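Local coordinates for protein macrolide 2'-phosphotransferase MphH (Brachybacterium faecium, PDB 5UXD) that probably confers macrolide resistance by transferring a phosphate from a nucleotide to the 2'-hydroxyl of macrolide antibiotics, and binds azithromycin, at residues His191-His196 against Gly223-Asp228; Asp115-Val120 against Ser235-Ile240; Glu176-Trp181 against Phe267-Leu272; Leu19-Gly24 against Ala38-His43. All coordinates share one frame; numbering follows the deposited sequence.

In the fold
The four contacts sample both lobes of a kinase-like phosphotransferase. Contact 4 lies in the antiparallel sheet of the N-terminal lobe, where one azithromycin rests on its surface; contacts 1 to 3 belong to the other lobe. Contact 1 is the closest to the chain's centre, about 12 Å away, and its His196 side chain lies about 4 Å from that of His203, which binds magnesium in another structure of this protein but holds none here. Contacts 2 and 3 lie about 21 and 19 Å from contact 1, centre to centre, and interlock along the chain because their segments alternate. Contact 3 borders the other azithromycin through Ala270, while its centre is about 47 Å from that of contact 4.

Contact 1 of 4, residues His191-His196 against Gly223-Asp228; sequences HSVLTH and GDPAKD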
# COMPACT_ATOMS: atom_id res chain seq x y z
N HIS A 191 0.80 -15.34 14.20
CA HIS A 191 0.11 -14.21 14.80
C HIS A 191 -0.20 -13.22 13.70
O HIS A 191 0.48 -13.18 12.66
CB HIS A 191 0.93 -13.55 15.93
CG HIS A 191 2.15 -12.81 15.45
ND1 HIS A 191 3.23 -13.44 14.87
CD2 HIS A 191 2.46 -11.49 15.49
CE1 HIS A 191 4.16 -12.54 14.57
NE2 HIS A 191 3.71 -11.35 14.93
N SER A 192 -1.27 -12.46 13.91
CA SER A 192 -1.81 -11.42 13.05
C SER A 192 -1.54 -10.04 13.64
O SER A 192 -1.53 -9.86 14.86
CB SER A 192 -3.32 -11.60 12.84
OG SER A 192 -3.61 -12.87 12.31
N VAL A 193 -1.26 -9.06 12.78
CA VAL A 193 -0.96 -7.69 13.18
C VAL A 193 -1.68 -6.75 12.22
O VAL A 193 -2.12 -7.15 11.15
CB VAL A 193 0.55 -7.38 13.16
CG1 VAL A 193 1.32 -8.24 14.19
CG2 VAL A 193 1.10 -7.61 11.75
N LEU A 194 -1.76 -5.48 12.61
CA LEU A 194 -2.17 -4.44 11.66
C LEU A 194 -1.09 -4.28 10.61
O LEU A 194 0.09 -4.09 10.95
CB LEU A 194 -2.41 -3.12 12.38
CG LEU A 194 -2.62 -1.89 11.49
CD1 LEU A 194 -3.84 -2.06 10.58
CD2 LEU A 194 -2.76 -0.61 12.32
N THR A 195 -1.46 -4.38 9.34
CA THR A 195 -0.50 -4.25 8.25
C THR A 195 -0.91 -3.13 7.30
O THR A 195 -2.08 -2.77 7.18
CB THR A 195 -0.34 -5.56 7.45
OG1 THR A 195 -1.55 -5.86 6.75
CG2 THR A 195 0.02 -6.74 8.37
N HIS A 196 0.10 -2.59 6.61
CA HIS A 196 -0.13 -1.64 5.52
C HIS A 196 -0.60 -2.34 4.24
O HIS A 196 -1.59 -1.92 3.63
CB HIS A 196 1.14 -0.84 5.26
CG HIS A 196 1.00 0.16 4.15
ND1 HIS A 196 1.04 -0.19 2.82
CD2 HIS A 196 0.83 1.50 4.18
CE1 HIS A 196 0.89 0.88 2.07
NE2 HIS A 196 0.77 1.93 2.87
N GLY A 223 -3.67 -8.99 9.70
CA GLY A 223 -3.30 -10.24 9.05
C GLY A 223 -1.81 -10.50 9.06
O GLY A 223 -1.13 -10.24 10.05
N ASP A 224 -1.30 -11.01 7.95
CA ASP A 224 0.05 -11.59 7.87
C ASP A 224 1.13 -10.52 8.03
O ASP A 224 1.24 -9.63 7.17
CB ASP A 224 0.18 -12.31 6.52
CG ASP A 224 1.51 -13.07 6.34
OD1 ASP A 224 2.44 -12.93 7.16
OD2 ASP A 224 1.61 -13.80 5.34
N PRO A 225 1.95 -10.57 9.09
CA PRO A 225 3.03 -9.57 9.25
C PRO A 225 4.01 -9.52 8.08
O PRO A 225 4.62 -8.47 7.83
CB PRO A 225 3.74 -10.04 10.53
CG PRO A 225 2.68 -10.80 11.29
CD PRO A 225 1.86 -11.49 10.24
N ALA A 226 4.19 -10.63 7.36
CA ALA A 226 5.17 -10.67 6.27
C ALA A 226 4.81 -9.73 5.13
O ALA A 226 5.69 -9.31 4.37
CB ALA A 226 5.30 -12.09 5.74
N LYS A 227 3.52 -9.44 4.95
CA LYS A 227 3.10 -8.58 3.85
C LYS A 227 3.90 -7.28 3.81
O LYS A 227 4.18 -6.75 2.73
CB LYS A 227 1.62 -8.27 3.96
CG LYS A 227 0.72 -9.46 3.81
CD LYS A 227 -0.74 -9.04 3.97
CE LYS A 227 -1.17 -8.10 2.84
NZ LYS A 227 -2.64 -7.85 2.87
N ASP A 228 4.28 -6.76 4.98
CA ASP A 228 4.92 -5.46 5.05
C ASP A 228 6.44 -5.54 4.95
O ASP A 228 7.10 -4.51 4.85
CB ASP A 228 4.53 -4.73 6.35
CG ASP A 228 3.10 -4.20 6.32
OD1 ASP A 228 2.58 -4.05 5.20
OD2 ASP A 228 2.51 -3.94 7.40
O HOH W 1 -2.76 -5.55 4.20
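Val193 and Gly223 form an antiparallel hydrogen-bonded pair, with Gly223 N 2.8 Å from Val193 O and the reverse bond slightly longer. The pair ties the strand running into the family's HG motif, here His196-Gly197-Glu198, to the GDPxxDL motif of the aminoglycoside phosphotransferase fold. Val193 CG2 links this bridge to Pro225 CG at 3.6 Å. Packing is tight around buried Asp228. Asp228 OD2 offers its syn lone pair to His196 N at 2.9 Å and bonds His133, while OD1 takes the backbone N of Gly197, holding two successive backbone N-H groups, which probably steadies the start of the loop toward His203, a magnesium-binding residue although the metal is absent here. Thr195 CB lies 3.3 Å from Asp228 OD2. A chi1 of 67° turns Thr195 CG2 away from its own carbonyl carbon, toward Asp224 O at 3.4 Å.

The fit is looser at two partly exposed margins. At one, Pro225 CG lies over one face of the His191 ring, offset toward its rim. At the other, Lys227 bends at chi3 (65°) and reaches Thr195 through a water that accepts from Lys227 NZ at 2.7 Å and donates to Thr195 OG1 at 2.8 Å, an oxygen also bonded to Ala221 O.

Contact 2 of 4, residues Asp115-Val120 against Ser235-Ile240; sequences DMASTV and SAPSAI. With SO4 (sulfate ion), chain D.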
# COMPACT_ATOMS: atom_id res chain seq x y z
N ASP A 115 18.13 3.30 -2.63
CA ASP A 115 18.62 2.02 -3.12
C ASP A 115 18.28 0.94 -2.10
O ASP A 115 18.46 1.14 -0.90
CB ASP A 115 20.13 2.13 -3.36
CG ASP A 115 20.72 0.91 -4.05
OD1 ASP A 115 20.64 -0.22 -3.53
OD2 ASP A 115 21.25 1.10 -5.17
N MET A 116 17.75 -0.17 -2.58
CA MET A 116 17.34 -1.25 -1.70
C MET A 116 18.47 -1.96 -0.96
O MET A 116 18.21 -2.75 -0.07
CB MET A 116 16.37 -2.20 -2.39
CG MET A 116 15.11 -1.50 -2.88
SD MET A 116 13.75 -1.59 -1.70
CE MET A 116 14.03 -0.17 -0.66
N ALA A 117 19.71 -1.70 -1.37
CA ALA A 117 20.85 -2.23 -0.63
C ALA A 117 21.31 -1.30 0.50
O ALA A 117 22.31 -1.60 1.16
CB ALA A 117 22.02 -2.50 -1.59
N SER A 118 20.57 -0.22 0.76
CA SER A 118 20.92 0.73 1.83
C SER A 118 20.66 0.13 3.20
O SER A 118 19.55 -0.33 3.48
CB SER A 118 20.12 2.02 1.67
OG SER A 118 20.14 2.79 2.86
N THR A 119 21.66 0.16 4.08
CA THR A 119 21.41 -0.24 5.47
C THR A 119 20.56 0.79 6.21
O THR A 119 19.82 0.43 7.13
CB THR A 119 22.71 -0.44 6.23
OG1 THR A 119 23.56 0.70 6.00
CG2 THR A 119 23.43 -1.70 5.76
N VAL A 120 20.66 2.06 5.83
CA VAL A 120 19.86 3.10 6.49
C VAL A 120 18.37 2.85 6.24
O VAL A 120 17.56 2.86 7.18
CB VAL A 120 20.29 4.50 6.03
CG1 VAL A 120 19.31 5.54 6.53
CG2 VAL A 120 21.69 4.81 6.57
N SER A 235 13.66 -7.42 -3.00
CA SER A 235 14.48 -6.45 -3.72
C SER A 235 15.85 -6.20 -3.12
O SER A 235 16.76 -5.78 -3.84
CB SER A 235 13.74 -5.10 -3.85
OG SER A 235 13.61 -4.43 -2.60
N ALA A 236 16.03 -6.45 -1.85
CA ALA A 236 17.26 -6.14 -1.15
C ALA A 236 18.17 -7.36 -1.06
O ALA A 236 17.68 -8.49 -1.03
CB ALA A 236 16.94 -5.64 0.27
N PRO A 237 19.49 -7.18 -1.03
CA PRO A 237 20.38 -8.31 -0.74
C PRO A 237 19.98 -8.96 0.57
O PRO A 237 19.47 -8.30 1.48
CB PRO A 237 21.76 -7.66 -0.64
CG PRO A 237 21.63 -6.34 -1.36
CD PRO A 237 20.22 -5.90 -1.12
N SER A 238 20.25 -10.27 0.67
CA SER A 238 19.78 -11.01 1.84
C SER A 238 20.37 -10.46 3.14
O SER A 238 19.70 -10.46 4.17
CB SER A 238 20.11 -12.49 1.68
OG SER A 238 21.51 -12.69 1.63
N ALA A 239 21.63 -10.00 3.13
CA ALA A 239 22.18 -9.44 4.36
C ALA A 239 21.53 -8.12 4.72
O ALA A 239 21.54 -7.73 5.89
CB ALA A 239 23.69 -9.25 4.26
N ILE A 240 20.97 -7.42 3.73
CA ILE A 240 20.28 -6.16 4.00
C ILE A 240 18.87 -6.43 4.52
O ILE A 240 18.39 -5.75 5.44
CB ILE A 240 20.27 -5.29 2.73
CG1 ILE A 240 21.70 -4.98 2.29
CG2 ILE A 240 19.48 -4.01 2.96
CD1 ILE A 240 22.48 -4.14 3.28
S SO4 D . 22.20 -12.22 -1.90
O1 SO4 D . 22.81 -10.98 -2.39
O2 SO4 D . 22.83 -12.57 -0.64
O3 SO4 D . 20.78 -11.96 -1.67
O4 SO4 D . 22.38 -13.28 -2.89
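Ile240 packs against the turn of residues 115-118 and the first residue of the helix after it, in an interface that has no hydrogen bond between its two segments. Apolar contacts come first. Ile240 CG1 leaves anti to the carbonyl carbon (chi1 -60°), which carries Ile240 CD1 to 3.6 Å from Thr119 CG2, the two side chains crossing at about a right angle. Beside it, Ala117 CB lies 3.9 Å from Pro237 CG, and Met116 CB faces Ala236 CB more distantly.

Backbone carbonyls against alkyl groups make up a second kind. Met116 O is 3.2 Å from Ala236 CB and 3.5 Å from Ile240 CG2, and Ala117 O approaches Ile240 CD1 at 3.3 Å.

Polar bonds stay within each segment or go to outside partners. Asp115 OD1 uses its anti lone pair to accept from Ala117 N in an Asx turn, superimposed on a type I turn that ends at Ser118. Ser118 is the N-cap of helix 119-133, its OG bonded to Tyr121 N and to Glu209. On segment 235-240 a visiting sulfate, probably from the crystallisation liquor, accepts from Ser238 N through O3 at 2.9 Å and from Ser238 OG through O2.

The turn leading into helix 119-133 thus meets the corner between helices 230-235 and 238-250 at the surface of the largely helical C-terminal lobe typical of kinase-like phosphotransferases.

Contact 3 of 4, residues Glu176-Trp181 against Phe267-Leu272; sequences ERWEAW and FSAAPL. With ZIT (azithromycin), chain C.
Trp178 and Ala269 bring helix 172-183 against the short break between helices 259-268 and 270-281, their CA atoms 6.9 Å apart. The Trp178 indole carries the contact. Its NE1 donates to Ser268 OG at 3.1 Å, with the hydroxyl oxygen at the ring edge and only 7° out of its plane; a weak second bond runs from NE1 to Ser268 O. Ala269 CB sits over the face of the five-membered ring, 4.0 Å from its centroid, in a CH-pi contact. Farther along the indole, CH2 reaches Pro271 CB and CZ3 reaches Leu272 CG, both at 3.8 Å, the leucine and tryptophan side chains running antiparallel alongside each other.

Arg177 comes alongside. With CG anti to its backbone N (chi1 -168°) and the chain extended to NE, its guanidinium lays one face on Ser268 CB, which stands 3.4 Å above the plane over the group's centre. The charge itself goes to Glu265, in a salt bridge from NE. The same glutamate's backbone O bonds Ser268 OG, which helps to hold the hydroxyl where the indole N-H meets it.

Trp181 adds CZ3 at 3.7 Å from Ala269 CB. Its ring stacks on Trp188, meets Trp157 edge-to-face, and bonds His262 through NE1.

Just past the break, Ala270 O lies 3.5 Å from azithromycin C6B. The contact thus joins helix 172-183 to the break between helices 259-268 and 270-281 in the helical C-terminal lobe, and the same break supplies Ala270 to the azithromycin pocket.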
# COMPACT_ATOMS: atom_id res chain seq x y z
N GLU A 176 1.98 -25.99 -8.94
CA GLU A 176 2.73 -26.87 -8.06
C GLU A 176 3.60 -26.08 -7.08
O GLU A 176 3.67 -26.42 -5.90
CB GLU A 176 3.56 -27.84 -8.89
CG GLU A 176 2.68 -28.78 -9.69
CD GLU A 176 3.41 -29.55 -10.77
OE1 GLU A 176 2.74 -30.31 -11.50
OE2 GLU A 176 4.65 -29.41 -10.90
N ARG A 177 4.25 -25.01 -7.56
CA ARG A 177 4.98 -24.14 -6.64
C ARG A 177 4.08 -23.64 -5.52
O ARG A 177 4.44 -23.70 -4.34
CB ARG A 177 5.55 -22.93 -7.39
CG ARG A 177 6.54 -22.18 -6.52
CD ARG A 177 7.11 -20.95 -7.20
NE ARG A 177 7.94 -20.20 -6.27
CZ ARG A 177 8.70 -19.16 -6.61
NH1 ARG A 177 8.73 -18.76 -7.88
NH2 ARG A 177 9.43 -18.52 -5.71
N TRP A 178 2.90 -23.13 -5.88
CA TRP A 178 2.05 -22.50 -4.87
C TRP A 178 1.45 -23.53 -3.92
O TRP A 178 1.26 -23.24 -2.73
CB TRP A 178 0.97 -21.67 -5.56
CG TRP A 178 1.57 -20.56 -6.37
CD1 TRP A 178 2.77 -19.93 -6.14
CD2 TRP A 178 1.00 -19.93 -7.52
NE1 TRP A 178 2.99 -18.96 -7.09
CE2 TRP A 178 1.92 -18.94 -7.95
CE3 TRP A 178 -0.18 -20.11 -8.25
CZ2 TRP A 178 1.67 -18.13 -9.07
CZ3 TRP A 178 -0.42 -19.31 -9.35
CH2 TRP A 178 0.50 -18.34 -9.76
N GLU A 179 1.17 -24.74 -4.41
CA GLU A 179 0.67 -25.78 -3.52
C GLU A 179 1.74 -26.20 -2.52
O GLU A 179 1.43 -26.48 -1.35
CB GLU A 179 0.19 -26.98 -4.35
CG GLU A 179 -1.17 -26.76 -5.00
CD GLU A 179 -1.52 -27.81 -6.05
OE1 GLU A 179 -0.59 -28.43 -6.61
OE2 GLU A 179 -2.72 -28.00 -6.32
N ALA A 180 3.00 -26.26 -2.95
CA ALA A 180 4.09 -26.59 -2.04
C ALA A 180 4.29 -25.50 -0.99
O ALA A 180 4.66 -25.79 0.15
CB ALA A 180 5.38 -26.82 -2.82
N TRP A 181 4.07 -24.24 -1.38
CA TRP A 181 4.13 -23.13 -0.44
C TRP A 181 3.02 -23.25 0.60
O TRP A 181 3.27 -23.14 1.81
CB TRP A 181 4.02 -21.80 -1.23
CG TRP A 181 3.76 -20.57 -0.42
CD1 TRP A 181 4.40 -20.18 0.71
CD2 TRP A 181 2.82 -19.52 -0.73
NE1 TRP A 181 3.91 -18.98 1.14
CE2 TRP A 181 2.93 -18.56 0.29
CE3 TRP A 181 1.88 -19.34 -1.74
CZ2 TRP A 181 2.14 -17.41 0.31
CZ3 TRP A 181 1.09 -18.20 -1.72
CH2 TRP A 181 1.22 -17.25 -0.69
N PHE A 267 5.33 -13.40 -3.01
CA PHE A 267 5.50 -12.47 -4.13
C PHE A 267 5.29 -13.17 -5.45
O PHE A 267 4.72 -12.60 -6.39
CB PHE A 267 6.90 -11.84 -4.06
CG PHE A 267 7.10 -10.69 -4.99
CD1 PHE A 267 6.76 -9.41 -4.60
CD2 PHE A 267 7.68 -10.88 -6.23
CE1 PHE A 267 6.96 -8.33 -5.46
CE2 PHE A 267 7.89 -9.80 -7.09
CZ PHE A 267 7.53 -8.53 -6.69
N SER A 268 5.70 -14.44 -5.53
CA SER A 268 5.52 -15.21 -6.75
C SER A 268 4.06 -15.53 -7.03
O SER A 268 3.72 -15.90 -8.16
CB SER A 268 6.33 -16.52 -6.67
OG SER A 268 5.58 -17.56 -6.05
N ALA A 269 3.19 -15.41 -6.03
CA ALA A 269 1.78 -15.71 -6.18
C ALA A 269 0.97 -14.47 -6.56
O ALA A 269 -0.27 -14.50 -6.53
CB ALA A 269 1.24 -16.33 -4.88
N ALA A 270 1.66 -13.39 -6.92
CA ALA A 270 0.99 -12.22 -7.47
C ALA A 270 0.01 -12.54 -8.59
O ALA A 270 -1.03 -11.86 -8.66
CB ALA A 270 2.04 -11.21 -7.96
N PRO A 271 0.25 -13.50 -9.50
CA PRO A 271 -0.78 -13.79 -10.52
C PRO A 271 -2.12 -14.18 -9.92
O PRO A 271 -3.16 -13.92 -10.55
CB PRO A 271 -0.16 -14.93 -11.33
CG PRO A 271 1.35 -14.69 -11.19
CD PRO A 271 1.50 -14.24 -9.77
N LEU A 272 -2.14 -14.79 -8.73
CA LEU A 272 -3.44 -15.06 -8.13
C LEU A 272 -4.14 -13.77 -7.70
O LEU A 272 -5.36 -13.64 -7.83
CB LEU A 272 -3.30 -15.99 -6.92
CG LEU A 272 -2.89 -17.44 -7.18
CD1 LEU A 272 -2.63 -18.18 -5.85
CD2 LEU A 272 -3.94 -18.16 -8.02
C1 ZIT C . 4.11 -4.36 -7.53
C2 ZIT C . 2.69 -4.15 -6.90
C3 ZIT C . 1.71 -4.73 -7.89
C4 ZIT C . 1.23 -3.52 -8.73
C5 ZIT C . 0.19 -3.92 -9.79
C6 ZIT C . 0.83 -3.84 -11.15
C7 ZIT C . 0.83 -2.38 -11.67
C8 ZIT C . 1.49 -2.33 -13.08
C9 ZIT C . 2.90 -1.68 -13.01
N10 ZIT C . 3.96 -2.73 -12.55
C11 ZIT C . 5.07 -2.16 -11.81
C12 ZIT C . 5.48 -3.13 -10.68
C13 ZIT C . 6.39 -2.55 -9.59
C14 ZIT C . 6.26 -3.41 -8.34
C15 ZIT C . 7.37 -3.07 -7.37
C16 ZIT C . 7.13 -3.77 -5.99
C17 ZIT C . 2.65 -4.71 -5.51
C18 ZIT C . 0.72 -2.45 -7.80
C19 ZIT C . 0.07 -4.75 -12.12
C20 ZIT C . 0.64 -1.59 -14.00
C21 ZIT C . 4.38 -3.54 -13.70
C22 ZIT C . 6.24 -1.86 -12.72
C23 ZIT C . 6.01 -1.10 -9.23
O1 ZIT C . 4.45 -5.47 -7.90
O6 ZIT C . 2.18 -4.27 -11.09
O12 ZIT C . 6.11 -4.27 -11.21
O13 ZIT C . 7.75 -2.59 -10.05
O14 ZIT C . 5.00 -3.16 -7.68
C1A ZIT C . -2.13 -3.63 -9.24
C2A ZIT C . -3.19 -2.58 -8.99
C3A ZIT C . -4.36 -3.21 -8.31
C4A ZIT C . -4.86 -4.35 -9.10
C5A ZIT C . -3.77 -5.32 -9.57
C6A ZIT C . -4.28 -6.26 -10.58
C7A ZIT C . -5.96 -1.72 -9.36
C8A ZIT C . -6.51 -2.69 -7.27
O1A ZIT C . -0.94 -3.06 -9.74
O2A ZIT C . -2.69 -1.50 -8.20
N3A ZIT C . -5.42 -2.17 -8.10
O5A ZIT C . -2.62 -4.64 -10.18
C1B ZIT C . 0.87 -6.88 -7.20
C2B ZIT C . 0.18 -7.43 -5.98
C3B ZIT C . -1.28 -7.62 -6.16
C4B ZIT C . -1.57 -8.39 -7.39
C5B ZIT C . -0.96 -7.73 -8.59
C6B ZIT C . -1.32 -8.54 -9.80
C7B ZIT C . -1.85 -8.36 -4.89
C8B ZIT C . -2.31 -5.66 -5.16
O1B ZIT C . 0.62 -5.48 -7.30
O3B ZIT C . -1.92 -6.33 -6.33
O4B ZIT C . -2.99 -8.39 -7.63
O5B ZIT C . 0.51 -7.57 -8.48

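Contact 4 of 4, residues Leu19-Gly24 against Ala38-His43; sequences LDLDGG and AFARAH. With ZIT (azithromycin), chain I.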
# COMPACT_ATOMS: atom_id res chain seq x y z
N LEU A 19 -10.96 26.41 3.32
CA LEU A 19 -9.56 26.37 2.89
C LEU A 19 -9.35 27.39 1.77
O LEU A 19 -9.86 27.23 0.66
CB LEU A 19 -9.17 24.96 2.47
CG LEU A 19 -7.73 24.76 2.03
CD1 LEU A 19 -6.80 25.05 3.19
CD2 LEU A 19 -7.53 23.31 1.53
N ASP A 20 -8.57 28.43 2.08
CA ASP A 20 -8.33 29.56 1.19
C ASP A 20 -6.98 29.36 0.52
O ASP A 20 -5.94 29.42 1.18
CB ASP A 20 -8.37 30.88 1.97
CG ASP A 20 -9.71 31.11 2.66
OD1 ASP A 20 -10.76 30.72 2.09
OD2 ASP A 20 -9.72 31.71 3.76
N LEU A 21 -7.00 29.11 -0.79
CA LEU A 21 -5.81 28.72 -1.55
C LEU A 21 -5.33 29.83 -2.48
O LEU A 21 -6.12 30.61 -3.02
CB LEU A 21 -6.09 27.46 -2.38
CG LEU A 21 -6.53 26.20 -1.63
CD1 LEU A 21 -6.90 25.07 -2.60
CD2 LEU A 21 -5.46 25.74 -0.65
N ASP A 22 -4.02 29.87 -2.68
CA ASP A 22 -3.39 30.74 -3.67
C ASP A 22 -3.49 30.03 -5.02
O ASP A 22 -2.77 29.07 -5.28
CB ASP A 22 -1.94 31.01 -3.29
CG ASP A 22 -1.19 31.85 -4.32
OD1 ASP A 22 -1.81 32.46 -5.22
OD2 ASP A 22 0.05 31.92 -4.20
N GLY A 23 -4.42 30.50 -5.87
CA GLY A 23 -4.67 29.83 -7.13
C GLY A 23 -3.47 29.80 -8.06
O GLY A 23 -3.34 28.90 -8.89
N GLY A 24 -2.57 30.77 -7.92
CA GLY A 24 -1.36 30.78 -8.71
C GLY A 24 -0.49 29.55 -8.51
O GLY A 24 0.33 29.24 -9.38
N ALA A 38 -5.42 17.54 -6.37
CA ALA A 38 -4.86 18.87 -6.56
C ALA A 38 -3.91 19.22 -5.42
O ALA A 38 -4.09 18.79 -4.28
CB ALA A 38 -5.95 19.95 -6.68
N PHE A 39 -2.89 20.01 -5.75
CA PHE A 39 -1.93 20.54 -4.79
C PHE A 39 -1.93 22.06 -4.88
O PHE A 39 -1.88 22.61 -5.99
CB PHE A 39 -0.51 20.04 -5.07
CG PHE A 39 -0.42 18.56 -5.33
CD1 PHE A 39 -0.28 17.68 -4.27
CD2 PHE A 39 -0.48 18.06 -6.62
CE1 PHE A 39 -0.20 16.32 -4.51
CE2 PHE A 39 -0.39 16.70 -6.86
CZ PHE A 39 -0.26 15.83 -5.80
N ALA A 40 -1.96 22.73 -3.73
CA ALA A 40 -1.88 24.19 -3.74
C ALA A 40 -1.30 24.67 -2.42
O ALA A 40 -1.31 23.94 -1.43
CB ALA A 40 -3.26 24.84 -3.98
N ARG A 41 -0.82 25.90 -2.43
CA ARG A 41 -0.42 26.57 -1.20
C ARG A 41 -1.60 27.37 -0.65
O ARG A 41 -2.32 28.03 -1.41
CB ARG A 41 0.78 27.47 -1.44
CG ARG A 41 1.48 27.93 -0.16
CD ARG A 41 2.79 28.65 -0.46
NE ARG A 41 3.38 28.26 -1.74
CZ ARG A 41 4.36 27.38 -1.87
NH1 ARG A 41 4.88 26.78 -0.80
NH2 ARG A 41 4.83 27.09 -3.07
N ALA A 42 -1.79 27.31 0.66
CA ALA A 42 -2.83 28.11 1.28
C ALA A 42 -2.33 29.54 1.50
O ALA A 42 -1.13 29.83 1.43
CB ALA A 42 -3.28 27.49 2.61
N HIS A 43 -3.27 30.46 1.73
CA HIS A 43 -2.93 31.87 1.87
C HIS A 43 -1.97 32.11 3.03
O HIS A 43 -1.26 33.12 3.03
CB HIS A 43 -4.20 32.70 2.03
CG HIS A 43 -4.92 32.93 0.74
ND1 HIS A 43 -6.12 33.60 0.66
CD2 HIS A 43 -4.61 32.57 -0.53
CE1 HIS A 43 -6.52 33.64 -0.60
NE2 HIS A 43 -5.62 33.03 -1.34
C1 ZIT I . 5.81 33.83 -2.85
C2 ZIT I . 6.31 33.11 -1.55
C3 ZIT I . 6.16 33.98 -0.31
C4 ZIT I . 4.73 34.56 -0.03
C5 ZIT I . 3.76 33.57 0.66
C6 ZIT I . 2.31 33.74 0.25
C7 ZIT I . 1.68 35.04 0.79
C8 ZIT I . 0.29 35.34 0.14
C9 ZIT I . 0.44 36.42 -0.97
N10 ZIT I . 0.98 35.79 -2.28
C11 ZIT I . 1.86 36.71 -2.97
C12 ZIT I . 2.95 35.93 -3.73
C13 ZIT I . 4.23 36.74 -3.99
C14 ZIT I . 5.41 35.79 -4.20
C15 ZIT I . 6.55 36.51 -4.89
C16 ZIT I . 7.74 35.52 -5.07
C17 ZIT I . 5.64 31.77 -1.47
C18 ZIT I . 4.94 35.79 0.82
C19 ZIT I . 1.51 32.55 0.80
C20 ZIT I . -0.62 35.84 1.16
C21 ZIT I . -0.13 35.34 -3.12
C22 ZIT I . 1.08 37.61 -3.91
C23 ZIT I . 4.53 37.72 -2.84
O1 ZIT I . 5.37 33.18 -3.79
O6 ZIT I . 2.23 33.73 -1.16
O12 ZIT I . 2.47 35.50 -4.97
O13 ZIT I . 4.07 37.46 -5.21
O14 ZIT I . 5.88 35.32 -2.93
C1A ZIT I . 4.80 32.86 2.71
C2A ZIT I . 4.53 32.84 4.20
C3A ZIT I . 5.55 32.03 4.90
C4A ZIT I . 5.63 30.66 4.36
C5A ZIT I . 5.89 30.69 2.85
C6A ZIT I . 5.89 29.34 2.27
C7A ZIT I . 6.18 31.36 7.14
C8A ZIT I . 3.89 31.54 6.64
O1A ZIT I . 3.81 33.65 2.08
O2A ZIT I . 4.59 34.19 4.70
N3A ZIT I . 5.22 32.08 6.36
O5A ZIT I . 4.87 31.50 2.15
C1B ZIT I . 8.44 34.77 -0.10
C2B ZIT I . 9.39 35.84 -0.61
C3B ZIT I . 9.63 36.98 0.34
C4B ZIT I . 9.79 36.54 1.76
C5B ZIT I . 8.60 35.72 2.18
C6B ZIT I . 8.70 35.32 3.63
C7B ZIT I . 10.93 37.76 -0.14
C8B ZIT I . 8.10 38.36 -0.94
O1B ZIT I . 7.10 35.09 -0.39
O3B ZIT I . 8.50 37.88 0.33
O4B ZIT I . 9.92 37.67 2.64
O5B ZIT I . 8.55 34.49 1.36
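Asp20 and His43 meet through backbone and ring alike: His43 N donates to Asp20 O at 2.9 Å, and this oxygen also lies over one face of the imidazole, 3.6 Å above its plane and offset toward the rim. The torsion that sets CG anti to the carbonyl carbon (chi1 -77°) brings the ring back over the 19-24 backbone, with ND1 beside Asp20 CB. A second, nearly straight bond joins Asp22 N to Arg41 O at 2.8 Å. Between the two, Leu21 and Ala42 form a non-hydrogen-bonded antiparallel pair, and Leu21 CD1 reaches Ala40 CB at 3.9 Å.

The next shell holds these pieces in place. Leu21 continues into the core against Leu11 and Ala14 of helix 7-16 and Leu50 of strand 47-53. Asp22 OD1 accepts from Gly24 N at 3.3 Å, met from above the carboxylate plane, in an Asx turn where the chain rounds a corner. Arg41 makes a salt bridge to Asp47, while one guanidinium face looks onto methyl C17 of azithromycin.

The drug touches this margin of the N-terminal lobe's sheet mainly through its methyl groups: C20 is 3.4 Å from His43 O, and C21 is 3.6 Å from Asp22 OD2. Since C21 is carried by the amine N10 of the macrolide ring, the nearby carboxylate would probably favour a protonated amine by charge attraction. Otherwise the approach is largely one of van der Waals contact, consistent with a surface-bound macrolide.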